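Local coordinates for sister chromatid cohesion protein (PDB 5T8V) that probably loads cohesin onto chromatin, this chain being the C-terminal, HEAT-repeat part of the loader SCC2, at residues 383-386 / 387-391; 405-408 / 409-412; 430-433 / 434-438; 449-452 / 453-457. All blocks are in the same frame, centred on the assembly; numbering follows the deposited sequence.

Four consecutive helices, 357-391, 402-414, 423-440 and 446-474, carry one contact each. Every contact is local, joining residues one helical turn apart, so none closes a loop; they follow in series along the chain, and none nests within or crosses another. Contact 1 sits at the C-terminal end of helix 357-391. After a linker that includes the unmodelled residues 394-399, contact 2 lies on helix 402-414, contact 3 on helix 423-440 and contact 4 on helix 446-474. All six pairs of contacts touch through side chains. Contacts 3 and 4 have the closest centres, about 9 Å apart, with Met435 packed on Ala452. The four contacts tie these successive helices into one packed group within the helical solenoid.

Contact 1 of 4, residues 383-386 / 387-391; sequences IKFI and VNRAL
Arg389 lays its aliphatic stem beside the ring of Phe385, the two side chains running the same way from neighbouring turns. CD makes the main contact, 3.2 Å from Phe385 CE2, and approaches the ring obliquely, while CG sits above one ring face, displaced toward the rim. Arg389 gets there with CG lodged between the backbone N and the carbonyl carbon (chi1 63°) and a bend at chi3, which leaves the guanidinium plane only 16° from that of the ring. Its NH2 makes a salt bridge with Glu284. With an alanine at Arg389, Glu284 would probably be left without this cation and the Phe385 ring without its neighbouring stem. On another side of the helix, Ile383 CG2 meets Val387 CG2 at 4.0 Å, both methyls facing helix 423-440. The backbone ties the same residues together: Arg389 N bonds to Phe385 O at 3.0 Å, and Val387 N to Ile383 O at 2.9 Å. Phe385 also packs on Leu280 and Thr281 of helix 272-282. Such i to i+4 pairing, with different sides of one helix serving different neighbours, suits the almost wholly helical HEAT-repeat solenoid.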
loop_
_atom_site.group_PDB
_atom_site.type_symbol
_atom_site.label_atom_id
_atom_site.label_comp_id
_atom_site.label_asym_id
_atom_site.label_seq_id
_atom_site.Cartn_x
_atom_site.Cartn_y
_atom_site.Cartn_z
ATOM N N ILE A 383 -6.008 5.024 30.218
ATOM C CA ILE A 383 -5.347 4.435 29.054
ATOM C C ILE A 383 -4.663 3.126 29.430
ATOM O O ILE A 383 -4.780 2.116 28.723
ATOM C CB ILE A 383 -4.355 5.442 28.443
ATOM C CG1 ILE A 383 -5.097 6.702 27.983
ATOM C CG2 ILE A 383 -3.578 4.820 27.289
ATOM C CD1 ILE A 383 -6.193 6.458 26.953
ATOM N N LYS A 384 -3.935 3.125 30.546
ATOM C CA LYS A 384 -3.295 1.901 31.011
ATOM C C LYS A 384 -4.312 0.781 31.158
ATOM O O LYS A 384 -4.076 -0.351 30.720
ATOM C CB LYS A 384 -2.577 2.150 32.338
ATOM C CG LYS A 384 -1.177 2.721 32.180
ATOM C CD LYS A 384 -0.707 3.432 33.445
ATOM C CE LYS A 384 -0.599 2.488 34.636
ATOM N NZ LYS A 384 -0.371 3.232 35.910
ATOM N N PHE A 385 -5.464 1.075 31.761
ATOM C CA PHE A 385 -6.459 0.024 31.942
ATOM C C PHE A 385 -6.935 -0.521 30.598
ATOM O O PHE A 385 -6.836 -1.728 30.329
ATOM C CB PHE A 385 -7.637 0.544 32.765
ATOM C CG PHE A 385 -8.591 -0.532 33.183
ATOM C CD1 PHE A 385 -8.271 -1.389 34.223
ATOM C CD2 PHE A 385 -9.803 -0.695 32.534
ATOM C CE1 PHE A 385 -9.144 -2.387 34.609
ATOM C CE2 PHE A 385 -10.681 -1.691 32.920
ATOM C CZ PHE A 385 -10.349 -2.537 33.958
ATOM N N ILE A 386 -7.441 0.359 29.726
ATOM C CA ILE A 386 -8.127 -0.124 28.530
ATOM C C ILE A 386 -7.150 -0.794 27.569
ATOM O O ILE A 386 -7.486 -1.799 26.933
ATOM C CB ILE A 386 -8.916 1.009 27.847
ATOM C CG1 ILE A 386 -8.011 2.192 27.490
ATOM C CG2 ILE A 386 -10.077 1.447 28.741
ATOM C CD1 ILE A 386 -8.706 3.249 26.628
ATOM N N VAL A 387 -5.933 -0.262 27.437
ATOM C CA VAL A 387 -4.941 -0.937 26.603
ATOM C C VAL A 387 -4.551 -2.268 27.229
ATOM O O VAL A 387 -4.523 -3.311 26.561
ATOM C CB VAL A 387 -3.708 -0.041 26.383
ATOM C CG1 VAL A 387 -2.649 -0.780 25.565
ATOM C CG2 VAL A 387 -4.104 1.249 25.683
ATOM N N ASN A 388 -4.251 -2.247 28.529
ATOM C CA ASN A 388 -3.864 -3.461 29.233
ATOM C C ASN A 388 -4.827 -4.601 28.937
ATOM O O ASN A 388 -4.424 -5.661 28.450
ATOM C CB ASN A 388 -3.802 -3.205 30.735
ATOM C CG ASN A 388 -3.622 -4.482 31.528
ATOM O OD1 ASN A 388 -2.770 -5.313 31.204
ATOM N ND2 ASN A 388 -4.445 -4.660 32.556
ATOM N N ARG A 389 -6.113 -4.404 29.228
ATOM C CA ARG A 389 -7.044 -5.505 29.010
ATOM C C ARG A 389 -7.509 -5.610 27.564
ATOM O O ARG A 389 -8.228 -6.558 27.230
ATOM C CB ARG A 389 -8.243 -5.389 29.949
ATOM C CG ARG A 389 -9.100 -4.171 29.761
ATOM C CD ARG A 389 -10.177 -4.116 30.835
ATOM N NE ARG A 389 -10.976 -5.344 30.892
ATOM C CZ ARG A 389 -10.714 -6.388 31.676
ATOM N NH1 ARG A 389 -9.665 -6.381 32.490
ATOM N NH2 ARG A 389 -11.507 -7.451 31.646
ATOM N N ALA A 390 -7.117 -4.674 26.698
ATOM C CA ALA A 390 -7.257 -4.904 25.266
ATOM C C ALA A 390 -6.251 -5.936 24.783
ATOM O O ALA A 390 -6.547 -6.710 23.864
ATOM C CB ALA A 390 -7.084 -3.597 24.492
ATOM N N LEU A 391 -5.067 -5.974 25.397
ATOM C CA LEU A 391 -4.017 -6.911 25.006
ATOM C C LEU A 391 -4.024 -8.176 25.857
ATOM O O LEU A 391 -4.197 -9.281 25.336
ATOM C CB LEU A 391 -2.647 -6.229 25.099
ATOM C CG LEU A 391 -2.447 -4.982 24.240
ATOM C CD1 LEU A 391 -1.055 -4.428 24.468
ATOM C CD2 LEU A 391 -2.673 -5.289 22.765
#

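Contact 2 of 4, residues 405-408 / 409-412; sequences LDLF and VEDF
Phe408 and Phe412 form the aromatic part of this helical turn. Their side chains run alongside each other in the same direction, with planes 30° apart and centroids separated by 5.9 Å, so the rings are slid past one another and scarcely overlap. Contact comes where Phe412 CZ meets Phe408 CD1 at 3.8 Å. The carbonyl O of Phe408 lies over one face of the Phe412 ring, offset toward its rim; Phe412 CG stands anti to its own carbonyl carbon (chi1 -59°), which folds the ring back over the preceding turn. Were Phe412 a serine, Phe408 O would probably lose the ring lying over it, and a gap is likely beside Leu427 and Leu428.

The aliphatic part is the side-by-side pair of Leu405 and Val409, joined at CD1 and CG2, 3.7 Å apart.

Four backbone hydrogen bonds hold the turns in step, among them Val409 N to Leu405 O and Phe412 N to Phe408 O, each 2.9 Å long.

Two aspartates have partners outside these residues. Asp406 OD2 forms a salt bridge with Arg402 NH1, one turn earlier on the same helix. Asp411 OD1 forms a salt bridge with Arg293 NE, and OD2 accepts hydrogen bonds from Gln304 N and Ser307 OG. Asp411 is buried, and these partners probably offset the cost of enclosing its carboxylate. With its apolar residues packed on helices 305-315, 423-440 and 446-474, the turn fits a helix set among its neighbours in an alpha-solenoid of HEAT repeats.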
loop_
_atom_site.group_PDB
_atom_site.type_symbol
_atom_site.label_atom_id
_atom_site.label_comp_id
_atom_site.label_asym_id
_atom_site.label_seq_id
_atom_site.Cartn_x
_atom_site.Cartn_y
_atom_site.Cartn_z
ATOM N N LEU A 405 -12.096 -0.484 23.695
ATOM C CA LEU A 405 -11.020 0.447 23.373
ATOM C C LEU A 405 -11.334 1.204 22.090
ATOM O O LEU A 405 -11.189 2.431 22.027
ATOM C CB LEU A 405 -9.698 -0.310 23.251
ATOM C CG LEU A 405 -8.517 0.413 22.596
ATOM C CD1 LEU A 405 -8.248 1.750 23.254
ATOM C CD2 LEU A 405 -7.276 -0.460 22.663
ATOM N N ASP A 406 -11.776 0.486 21.054
ATOM C CA ASP A 406 -12.142 1.145 19.803
ATOM C C ASP A 406 -13.237 2.180 20.024
ATOM O O ASP A 406 -13.170 3.290 19.483
ATOM C CB ASP A 406 -12.587 0.110 18.770
ATOM C CG ASP A 406 -11.430 -0.700 18.214
ATOM O OD1 ASP A 406 -10.282 -0.208 18.247
ATOM O OD2 ASP A 406 -11.672 -1.828 17.735
ATOM N N LEU A 407 -14.256 1.838 20.817
ATOM C CA LEU A 407 -15.353 2.769 21.062
ATOM C C LEU A 407 -14.868 4.007 21.807
ATOM O O LEU A 407 -15.225 5.141 21.456
ATOM C CB LEU A 407 -16.461 2.068 21.848
ATOM C CG LEU A 407 -17.513 1.341 21.008
ATOM C CD1 LEU A 407 -18.345 0.416 21.881
ATOM C CD2 LEU A 407 -18.407 2.346 20.298
ATOM N N PHE A 408 -14.057 3.810 22.847
ATOM C CA PHE A 408 -13.490 4.945 23.565
ATOM C C PHE A 408 -12.703 5.841 22.623
ATOM O O PHE A 408 -12.866 7.066 22.632
ATOM C CB PHE A 408 -12.599 4.455 24.708
ATOM C CG PHE A 408 -13.353 4.081 25.949
ATOM C CD1 PHE A 408 -14.080 5.031 26.644
ATOM C CD2 PHE A 408 -13.321 2.783 26.431
ATOM C CE1 PHE A 408 -14.772 4.693 27.790
ATOM C CE2 PHE A 408 -14.010 2.437 27.576
ATOM C CZ PHE A 408 -14.735 3.392 28.258
ATOM N N VAL A 409 -11.843 5.247 21.797
ATOM C CA VAL A 409 -11.053 6.048 20.868
ATOM C C VAL A 409 -11.966 6.832 19.937
ATOM O O VAL A 409 -11.747 8.022 19.690
ATOM C CB VAL A 409 -10.072 5.152 20.087
ATOM C CG1 VAL A 409 -9.369 5.945 18.988
ATOM C CG2 VAL A 409 -9.043 4.557 21.036
ATOM N N GLU A 410 -13.008 6.187 19.415
ATOM C CA GLU A 410 -13.924 6.878 18.512
ATOM C C GLU A 410 -14.564 8.082 19.194
ATOM O O GLU A 410 -14.624 9.178 18.621
ATOM C CB GLU A 410 -14.990 5.908 18.006
ATOM C CG GLU A 410 -14.478 4.913 16.974
ATOM C CD GLU A 410 -15.546 3.930 16.531
ATOM O OE1 GLU A 410 -15.672 2.858 17.162
ATOM O OE2 GLU A 410 -16.267 4.237 15.558
ATOM N N ASP A 411 -15.042 7.902 20.428
ATOM C CA ASP A 411 -15.669 9.017 21.132
ATOM C C ASP A 411 -14.665 10.130 21.416
ATOM O O ASP A 411 -14.985 11.316 21.266
ATOM C CB ASP A 411 -16.312 8.526 22.426
ATOM C CG ASP A 411 -17.598 7.766 22.180
ATOM O OD1 ASP A 411 -17.778 7.249 21.059
ATOM O OD2 ASP A 411 -18.432 7.691 23.104
ATOM N N PHE A 412 -13.446 9.771 21.827
ATOM C CA PHE A 412 -12.427 10.784 22.080
ATOM C C PHE A 412 -12.122 11.580 20.816
ATOM O O PHE A 412 -12.005 12.809 20.861
ATOM C CB PHE A 412 -11.152 10.127 22.617
ATOM C CG PHE A 412 -11.346 9.363 23.904
ATOM C CD1 PHE A 412 -12.409 9.641 24.746
ATOM C CD2 PHE A 412 -10.456 8.366 24.269
ATOM C CE1 PHE A 412 -12.580 8.936 25.925
ATOM C CE2 PHE A 412 -10.621 7.661 25.445
ATOM C CZ PHE A 412 -11.684 7.946 26.273
#

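Contact 3 of 4, residues 430-433 / 434-438; sequences LLML and MMVGL
Leu431 and Met435 make the close part of this contact. Leu431 CD2 lies 3.5 Å from the terminal methyl CE of Met435 and 3.6 Å from its CG, so one leucine methyl sits in the bend of the thioether chain. A bend at chi2 (-54°) swings SD round, and the nearly extended chi3 then carries CE past the leucine methyl. The pair is buried among helices: Leu431 packs on Ile383 and Leu405, and Met435 on Val387 and Met451.

A second apolar pair stands on another side of the helix, where Met432 and Val436 run alongside each other and Met432 SD touches Val436 CG2 at 3.9 Å. Met432 also packs on Phe606 and Met459.

The loose side is that of Leu433 and Gly437, which are exposed and joined chiefly through the backbone, Gly437 N giving a hydrogen bond to Leu433 O at 2.9 Å. Met434 holds to Leu430 by its backbone N, while its thioether leads away from the turn to Ile383 and Val387 of helix 357-391.

With methyl and methylene groups and a single sulfur meeting, the side-chain part of the contact relies on shape and burial; direction comes from the backbone, as in the bond from Val436 N to Met432 O.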
loop_
_atom_site.group_PDB
_atom_site.type_symbol
_atom_site.label_atom_id
_atom_site.label_comp_id
_atom_site.label_asym_id
_atom_site.label_seq_id
_atom_site.Cartn_x
_atom_site.Cartn_y
_atom_site.Cartn_z
ATOM N N LEU A 430 -1.817 10.470 25.418
ATOM C CA LEU A 430 -1.166 9.369 26.120
ATOM C C LEU A 430 -1.345 8.057 25.367
ATOM O O LEU A 430 -0.412 7.246 25.284
ATOM C CB LEU A 430 -1.713 9.261 27.541
ATOM C CG LEU A 430 -1.533 10.517 28.395
ATOM C CD1 LEU A 430 -2.143 10.309 29.763
ATOM C CD2 LEU A 430 -0.069 10.894 28.523
ATOM N N LEU A 431 -2.532 7.832 24.804
ATOM C CA LEU A 431 -2.741 6.635 23.999
ATOM C C LEU A 431 -1.764 6.594 22.830
ATOM O O LEU A 431 -1.156 5.554 22.550
ATOM C CB LEU A 431 -4.187 6.591 23.506
ATOM C CG LEU A 431 -4.771 5.208 23.214
ATOM C CD1 LEU A 431 -6.286 5.270 23.195
ATOM C CD2 LEU A 431 -4.261 4.669 21.899
ATOM N N MET A 432 -1.582 7.728 22.151
ATOM C CA MET A 432 -0.672 7.782 21.013
ATOM C C MET A 432 0.761 7.498 21.444
ATOM O O MET A 432 1.453 6.676 20.833
ATOM C CB MET A 432 -0.781 9.148 20.333
ATOM C CG MET A 432 0.215 9.368 19.207
ATOM S SD MET A 432 1.797 10.014 19.785
ATOM C CE MET A 432 1.331 11.673 20.275
ATOM N N LEU A 433 1.231 8.177 22.493
ATOM C CA LEU A 433 2.573 7.904 23.001
ATOM C C LEU A 433 2.748 6.423 23.301
ATOM O O LEU A 433 3.797 5.836 23.004
ATOM C CB LEU A 433 2.841 8.735 24.255
ATOM C CG LEU A 433 2.833 10.255 24.080
ATOM C CD1 LEU A 433 2.982 10.944 25.430
ATOM C CD2 LEU A 433 3.930 10.706 23.121
ATOM N N MET A 434 1.721 5.796 23.875
ATOM C CA MET A 434 1.824 4.386 24.223
ATOM C C MET A 434 1.909 3.510 22.980
ATOM O O MET A 434 2.683 2.546 22.947
ATOM C CB MET A 434 0.635 3.983 25.088
ATOM C CG MET A 434 0.722 2.567 25.626
ATOM S SD MET A 434 -0.410 2.285 26.993
ATOM C CE MET A 434 0.334 3.311 28.262
ATOM N N MET A 435 1.124 3.823 21.946
ATOM C CA MET A 435 1.155 3.003 20.737
ATOM C C MET A 435 2.473 3.167 19.992
ATOM O O MET A 435 3.062 2.178 19.540
ATOM C CB MET A 435 -0.025 3.354 19.831
ATOM C CG MET A 435 -1.375 3.075 20.463
ATOM S SD MET A 435 -1.537 1.379 21.057
ATOM C CE MET A 435 -2.696 1.604 22.402
ATOM N N VAL A 436 2.954 4.403 19.850
ATOM C CA VAL A 436 4.279 4.612 19.270
ATOM C C VAL A 436 5.309 3.797 20.039
ATOM O O VAL A 436 6.155 3.110 19.452
ATOM C CB VAL A 436 4.634 6.110 19.261
ATOM C CG1 VAL A 436 6.074 6.321 18.801
ATOM C CG2 VAL A 436 3.680 6.872 18.359
ATOM N N GLY A 437 5.244 3.856 21.371
ATOM C CA GLY A 437 6.157 3.062 22.177
ATOM C C GLY A 437 6.083 1.584 21.849
ATOM O O GLY A 437 7.110 0.916 21.699
ATOM N N LEU A 438 4.863 1.049 21.729
ATOM C CA LEU A 438 4.710 -0.373 21.430
ATOM C C LEU A 438 5.287 -0.716 20.064
ATOM O O LEU A 438 5.867 -1.793 19.882
ATOM C CB LEU A 438 3.235 -0.776 21.499
ATOM C CG LEU A 438 2.593 -0.861 22.889
ATOM C CD1 LEU A 438 1.112 -1.202 22.772
ATOM C CD2 LEU A 438 3.301 -1.883 23.773
#

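Contact 4 of 4, residues 449-452 / 453-457; sequences KNMA and LELLG
Leu456 folds back over the carbonyl of Ala452, one turn earlier, and its course can be traced outward from the backbone. CB stands 3.2 Å from Ala452 O. CG, anti to the leucine's own carbonyl carbon (chi1 -74°), keeps to the same oxygen, and CD1 still reaches it at 3.4 Å, so the stem and one methyl together line one flank of the carbonyl. The other methyl, CD2, leads off to Val436 CG2 on helix 423-440. Beyond the turn the side chain rests on Ile613 and Ile616 of helix 610-619. Ala452 O itself accepts the backbone hydrogen bond of Leu456 N, 2.9 Å long.

Leu453 repeats the pattern a little more loosely: CG lies 3.4 Å from Lys449 O, which also takes the hydrogen bond of Leu453 N at 2.9 Å. Side chain against side chain there is little. Met451 CG and Leu455 CD1 come no nearer than 4.5 Å; both residues pack instead on helices 402-414 and 423-440, and Met451 on helix 357-391 too.

Two polar ends have partners elsewhere: Glu454 OE1 forms a salt bridge with Arg402 NH2, and Lys449 NZ is hydrogen-bonded to Asn441 O. A turn of this kind, bonded within itself by its backbone while its side chains reach out to several helices, is consistent with a helix packed between neighbours in an alpha-solenoid of HEAT repeats, here helices 402-414, 423-440 and 610-619.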
loop_
_atom_site.group_PDB
_atom_site.type_symbol
_atom_site.label_atom_id
_atom_site.label_comp_id
_atom_site.label_asym_id
_atom_site.label_seq_id
_atom_site.Cartn_x
_atom_site.Cartn_y
_atom_site.Cartn_z
ATOM N N LYS A 449 1.680 -4.825 18.229
ATOM C CA LYS A 449 2.101 -3.990 17.107
ATOM C C LYS A 449 0.937 -3.727 16.160
ATOM O O LYS A 449 0.711 -2.590 15.734
ATOM C CB LYS A 449 3.258 -4.652 16.359
ATOM C CG LYS A 449 4.594 -4.598 17.082
ATOM C CD LYS A 449 5.704 -5.194 16.218
ATOM C CE LYS A 449 7.039 -5.230 16.949
ATOM N NZ LYS A 449 7.524 -3.866 17.304
ATOM N N ASN A 450 0.187 -4.775 15.817
ATOM C CA ASN A 450 -0.941 -4.616 14.905
ATOM C C ASN A 450 -1.968 -3.647 15.471
ATOM O O ASN A 450 -2.450 -2.752 14.767
ATOM C CB ASN A 450 -1.580 -5.975 14.628
ATOM C CG ASN A 450 -0.635 -6.922 13.934
ATOM O OD1 ASN A 450 0.504 -6.570 13.636
ATOM N ND2 ASN A 450 -1.098 -8.139 13.677
ATOM N N MET A 451 -2.320 -3.809 16.746
ATOM C CA MET A 451 -3.246 -2.873 17.370
ATOM C C MET A 451 -2.696 -1.453 17.317
ATOM O O MET A 451 -3.403 -0.510 16.940
ATOM C CB MET A 451 -3.516 -3.289 18.815
ATOM C CG MET A 451 -4.640 -2.507 19.477
ATOM S SD MET A 451 -4.753 -2.789 21.250
ATOM C CE MET A 451 -3.270 -1.958 21.810
ATOM N N ALA A 452 -1.422 -1.288 17.683
ATOM C CA ALA A 452 -0.826 0.042 17.748
ATOM C C ALA A 452 -0.859 0.728 16.389
ATOM O O ALA A 452 -1.200 1.911 16.288
ATOM C CB ALA A 452 0.606 -0.059 18.268
ATOM N N LEU A 453 -0.494 0.006 15.329
ATOM C CA LEU A 453 -0.569 0.578 13.988
ATOM C C LEU A 453 -2.009 0.908 13.615
ATOM O O LEU A 453 -2.292 1.992 13.088
ATOM C CB LEU A 453 0.039 -0.392 12.974
ATOM C CG LEU A 453 1.538 -0.662 13.119
ATOM C CD1 LEU A 453 1.950 -1.865 12.289
ATOM C CD2 LEU A 453 2.343 0.562 12.714
ATOM N N GLU A 454 -2.934 -0.010 13.896
ATOM C CA GLU A 454 -4.328 0.198 13.521
ATOM C C GLU A 454 -4.902 1.444 14.184
ATOM O O GLU A 454 -5.693 2.170 13.571
ATOM C CB GLU A 454 -5.145 -1.041 13.883
ATOM C CG GLU A 454 -6.636 -0.911 13.623
ATOM C CD GLU A 454 -7.334 -2.258 13.557
ATOM O OE1 GLU A 454 -6.669 -3.285 13.815
ATOM O OE2 GLU A 454 -8.545 -2.290 13.248
ATOM N N LEU A 455 -4.519 1.712 15.434
ATOM C CA LEU A 455 -5.027 2.896 16.122
ATOM C C LEU A 455 -4.280 4.155 15.701
ATOM O O LEU A 455 -4.897 5.207 15.498
ATOM C CB LEU A 455 -4.934 2.709 17.637
ATOM C CG LEU A 455 -5.926 1.745 18.297
ATOM C CD1 LEU A 455 -5.780 1.823 19.806
ATOM C CD2 LEU A 455 -7.372 2.026 17.895
ATOM N N LEU A 456 -2.955 4.071 15.577
ATOM C CA LEU A 456 -2.191 5.197 15.056
ATOM C C LEU A 456 -2.738 5.654 13.714
ATOM O O LEU A 456 -2.649 6.839 13.378
ATOM C CB LEU A 456 -0.713 4.820 14.934
ATOM C CG LEU A 456 0.073 4.741 16.249
ATOM C CD1 LEU A 456 1.434 4.101 16.028
ATOM C CD2 LEU A 456 0.240 6.118 16.870
ATOM N N GLY A 457 -3.320 4.738 12.943
ATOM C CA GLY A 457 -3.977 5.109 11.707
ATOM C C GLY A 457 -5.176 6.011 11.929
ATOM O O GLY A 457 -5.253 7.101 11.352
#